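Local coordinates for YonK protein (Bacillus subtilis, PDB 2H4O) that is of unknown function, an SPbeta prophage-derived protein of the YonK family that assembles as an octamer, at residues A[13-17]-A[18-22]. Sequence-based numbering, arbitrary orientation.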
# COMPACT_ATOMS: atom_id res chain seq x y z
N GLY A 13 4.47 -19.06 -9.50
CA GLY A 13 5.30 -20.10 -10.08
C GLY A 13 5.29 -20.17 -11.60
O GLY A 13 4.76 -19.31 -12.27
N PHE A 14 5.89 -21.21 -12.16
CA PHE A 14 5.92 -21.39 -13.60
C PHE A 14 4.57 -21.96 -14.06
O PHE A 14 4.18 -23.05 -13.68
CB PHE A 14 7.04 -22.33 -13.97
CG PHE A 14 7.24 -22.46 -15.42
CD1 PHE A 14 7.98 -21.50 -16.11
CD2 PHE A 14 6.68 -23.52 -16.12
CE1 PHE A 14 8.14 -21.61 -17.50
CE2 PHE A 14 6.84 -23.63 -17.50
CZ PHE A 14 7.58 -22.68 -18.19
N PHE A 15 3.87 -21.20 -14.89
CA PHE A 15 2.55 -21.58 -15.36
C PHE A 15 2.45 -22.38 -16.64
O PHE A 15 2.94 -21.97 -17.69
CB PHE A 15 1.70 -20.33 -15.52
CG PHE A 15 0.30 -20.60 -15.95
CD1 PHE A 15 -0.48 -21.52 -15.27
CD2 PHE A 15 -0.28 -19.88 -16.99
CE1 PHE A 15 -1.83 -21.71 -15.61
CE2 PHE A 15 -1.62 -20.07 -17.33
CZ PHE A 15 -2.39 -20.99 -16.63
N ASP A 16 1.80 -23.53 -16.54
CA ASP A 16 1.58 -24.42 -17.67
C ASP A 16 0.07 -24.66 -17.75
O ASP A 16 -0.50 -25.44 -16.97
CB ASP A 16 2.31 -25.74 -17.46
CG ASP A 16 2.34 -26.59 -18.72
OD1 ASP A 16 1.28 -27.12 -19.12
OD2 ASP A 16 3.43 -26.72 -19.30
N MSE A 17 -0.55 -23.97 -18.69
CA MSE A 17 -1.98 -24.01 -18.89
C MSE A 17 -2.47 -25.25 -19.59
O MSE A 17 -3.67 -25.52 -19.60
CB MSE A 17 -2.43 -22.79 -19.67
CG MSE A 17 -3.93 -22.67 -19.79
SE MSE A 17 -4.40 -21.29 -21.02
CE MSE A 17 -3.25 -21.81 -22.54
N ASP A 18 -1.54 -26.00 -20.17
CA ASP A 18 -1.88 -27.23 -20.90
C ASP A 18 -2.31 -28.28 -19.88
O ASP A 18 -3.35 -28.93 -20.03
CB ASP A 18 -0.66 -27.71 -21.69
CG ASP A 18 0.09 -26.56 -22.35
OD1 ASP A 18 -0.53 -25.84 -23.16
OD2 ASP A 18 1.30 -26.38 -22.07
N VAL A 19 -1.52 -28.43 -18.82
CA VAL A 19 -1.82 -29.37 -17.75
C VAL A 19 -2.50 -28.59 -16.64
O VAL A 19 -2.89 -29.15 -15.62
CB VAL A 19 -0.55 -29.99 -17.19
CG1 VAL A 19 -0.88 -31.29 -16.46
CG2 VAL A 19 0.45 -30.23 -18.30
N MSE A 20 -2.64 -27.28 -16.85
CA MSE A 20 -3.25 -26.39 -15.88
C MSE A 20 -2.63 -26.46 -14.49
O MSE A 20 -3.32 -26.64 -13.48
CB MSE A 20 -4.75 -26.65 -15.80
CG MSE A 20 -5.57 -25.86 -16.81
SE MSE A 20 -5.74 -23.93 -16.42
CE MSE A 20 -7.35 -23.95 -15.36
N GLU A 21 -1.31 -26.30 -14.43
CA GLU A 21 -0.58 -26.34 -13.17
C GLU A 21 0.46 -25.21 -13.01
O GLU A 21 1.09 -24.76 -13.95
CB GLU A 21 0.14 -27.68 -13.03
CG GLU A 21 -0.75 -28.89 -13.23
CD GLU A 21 -0.01 -30.20 -13.02
OE1 GLU A 21 1.11 -30.35 -13.57
OE2 GLU A 21 -0.56 -31.08 -12.32
N VAL A 22 0.61 -24.75 -11.78
CA VAL A 22 1.60 -23.72 -11.48
C VAL A 22 2.60 -24.38 -10.54
O VAL A 22 2.23 -25.04 -9.55
CB VAL A 22 0.98 -22.49 -10.75
CG1 VAL A 22 2.05 -21.44 -10.52
CG2 VAL A 22 -0.19 -21.94 -11.55
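Strands 14-16 and 21-25 form a beta hairpin, whose turn ends in a G1 beta bulge, with Met20 and Glu21 set opposite the single residue Asp16. Asp16 and Glu21 form the last antiparallel hydrogen-bonded pair before the turn. Asp16 N donates to Glu21 O at 3.0 Å, nearly in line with the carbonyl, and Glu21 N returns a bond of 2.8 Å to Asp16 O. The Asp16 carboxylate reaches over the turn. Its CG stands anti to the backbone N (chi1 -169°), which brings OD1 to Val19 N at 3.1 Å. This bond is fairly straight, 161° at the hydrogen, while Asp18 N adds a weak one to the same oxygen. The N-H groups probably ease the closeness of the negative Asp16 and Asp18 carboxylates, whose planes are turned 82° apart. Glu21 points to the same face as Asp16, and its OE2 makes a salt bridge with Lys60 of a third subunit.

Phe15 and Val22, a non-hydrogen-bonded pair, occupy the other face, where Val22 also packs on Phe35 of helix 35-40. Phe14 pairs with a strand of a second subunit, continuing the sheet across the interface. The selenium of Met20, like Met17 a selenomethionine, lies 4.0 Å from Met17 CG and sits at the edge of the Phe15 ring. Val22 CG2 approaches that ring obliquely, 3.8 Å from Phe15 CD1.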